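Local coordinates for Sel1 repeat family protein (PDB 6LCH) that probably acts as a type VI secretion immunity protein that neutralises the effector PldB, using a helical scaffold of Sel1 repeats, at residues 173-176 and 177-181. Sequence-based numbering, arbitrary orientation.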
loop_
_atom_site.group_PDB
_atom_site.type_symbol
_atom_site.label_atom_id
_atom_site.label_comp_id
_atom_site.label_asym_id
_atom_site.label_seq_id
_atom_site.Cartn_x
_atom_site.Cartn_y
_atom_site.Cartn_z
ATOM N N GLY A 173 9.894 4.844 7.386
ATOM C CA GLY A 173 10.977 5.737 7.014
ATOM C C GLY A 173 10.632 7.189 7.261
ATOM O O GLY A 173 11.416 7.932 7.854
ATOM N N ALA A 174 9.441 7.609 6.820
ATOM C CA ALA A 174 8.986 8.969 7.086
ATOM C C ALA A 174 8.998 9.270 8.576
ATOM O O ALA A 174 9.476 10.329 8.998
ATOM C CB ALA A 174 7.585 9.182 6.508
ATOM N N TYR A 175 8.496 8.342 9.392
ATOM C CA TYR A 175 8.460 8.565 10.832
ATOM C C TYR A 175 9.858 8.790 11.392
ATOM O O TYR A 175 10.108 9.776 12.098
ATOM C CB TYR A 175 7.796 7.385 11.537
ATOM C CG TYR A 175 7.932 7.463 13.039
ATOM C CD1 TYR A 175 7.100 8.286 13.784
ATOM C CD2 TYR A 175 8.899 6.726 13.710
ATOM C CE1 TYR A 175 7.221 8.368 15.156
ATOM C CE2 TYR A 175 9.028 6.801 15.082
ATOM C CZ TYR A 175 8.188 7.626 15.799
ATOM O OH TYR A 175 8.312 7.706 17.166
ATOM N N TYR A 176 10.788 7.884 11.080
ATOM C CA TYR A 176 12.131 7.983 11.642
ATOM C C TYR A 176 12.856 9.220 11.136
ATOM O O TYR A 176 13.579 9.876 11.896
ATOM C CB TYR A 176 12.928 6.724 11.317
ATOM C CG TYR A 176 12.665 5.637 12.314
ATOM C CD1 TYR A 176 13.141 5.742 13.612
ATOM C CD2 TYR A 176 11.912 4.523 11.974
ATOM C CE1 TYR A 176 12.890 4.761 14.539
ATOM C CE2 TYR A 176 11.658 3.532 12.900
ATOM C CZ TYR A 176 12.153 3.658 14.180
ATOM O OH TYR A 176 11.912 2.684 15.118
ATOM N N LYS A 177 12.672 9.553 9.860
ATOM C CA LYS A 177 13.297 10.747 9.305
ATOM C C LYS A 177 12.769 12.007 9.975
ATOM O O LYS A 177 13.540 12.899 10.342
ATOM C CB LYS A 177 13.057 10.808 7.797
ATOM C CG LYS A 177 13.589 12.075 7.149
ATOM C CD LYS A 177 13.271 12.113 5.663
ATOM C CE LYS A 177 11.802 12.371 5.423
ATOM N NZ LYS A 177 11.521 12.651 3.995
ATOM N N ILE A 178 11.458 12.088 10.159
ATOM C CA ILE A 178 10.786 13.336 10.505
ATOM C C ILE A 178 10.551 13.468 12.009
ATOM O O ILE A 178 10.804 14.522 12.591
ATOM C CB ILE A 178 9.470 13.445 9.705
ATOM C CG1 ILE A 178 9.786 13.594 8.215
ATOM C CG2 ILE A 178 8.647 14.606 10.167
ATOM C CD1 ILE A 178 8.772 12.956 7.309
ATOM N N VAL A 179 10.069 12.411 12.663
ATOM C CA VAL A 179 9.746 12.522 14.084
ATOM C C VAL A 179 10.987 12.309 14.948
ATOM O O VAL A 179 11.192 13.014 15.944
ATOM C CB VAL A 179 8.618 11.541 14.453
ATOM C CG1 VAL A 179 8.275 11.642 15.942
ATOM C CG2 VAL A 179 7.382 11.821 13.614
ATOM N N GLU A 180 11.838 11.354 14.583
ATOM C CA GLU A 180 12.987 10.985 15.399
ATOM C C GLU A 180 14.309 11.502 14.852
ATOM O O GLU A 180 15.340 11.335 15.514
ATOM C CB GLU A 180 13.054 9.461 15.550
ATOM C CG GLU A 180 11.810 8.851 16.174
ATOM C CD GLU A 180 12.136 7.877 17.286
ATOM O OE1 GLU A 180 12.805 8.285 18.256
ATOM O OE2 GLU A 180 11.727 6.700 17.194
ATOM N N HIS A 181 14.307 12.120 13.669
ATOM C CA HIS A 181 15.527 12.641 13.049
ATOM C C HIS A 181 16.626 11.583 13.022
ATOM O O HIS A 181 17.802 11.870 13.259
ATOM C CB HIS A 181 16.003 13.912 13.755
ATOM C CG HIS A 181 16.572 14.940 12.826
ATOM N ND1 HIS A 181 17.927 15.125 12.664
ATOM C CD2 HIS A 181 15.968 15.837 12.011
ATOM C CE1 HIS A 181 18.135 16.094 11.790
ATOM N NE2 HIS A 181 16.963 16.541 11.376
#
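Tyr175 meets both Val179 and Glu180 where helix 166-178 runs out into the turn between the paired helices of a Sel1 repeat, an all-helical fold of the TPR clan. Val179 CG1 lies 3.5 Å from Tyr175 CE1, while its other methyl, CG2, approaches CD1, so the two methyls lie against neighbouring ring carbons and the side chain crosses the ring obliquely. Glu180 comes to the CE2 flank of the same ring, also obliquely: its OE2 is 3.4 Å from Tyr175 CE2, and the carboxylate is turned 66° from the ring plane. The same oxygen comes within 3.5 Å of Tyr176 CE1, but here carboxylate and ring are only 17° apart, the two side chains running alongside each other. A bend at chi2 (-132°) carries the Glu180 carboxylate back to the two tyrosines. Ala174 CB and Ile178 CD1, 4.0 Å apart, make a second, smaller apolar contact beside the Tyr175-Val179 one.

The backbone sets this spacing. Lys177 N donates to Gly173 O and Ile178 N to Ala174 O, both in the i to i+4 pattern. Tyr175 O accepts from Val179 N at 2.7 Å and, in a weak i+5 bond, from Glu180 N, so that it is shared between two successive N-H groups. His181 then takes positive phi, and the chain turns toward helix 183-195; Tyr176 also has a backbone hydrogen bond with Asn182. Tyr175, buried, packs against helices 133-146 and 150-162, while Lys177 touches Ala186 and Tyr190. Within the helix itself, Tyr175 CD2 sits 4.0 Å above the centre of the Tyr176 ring.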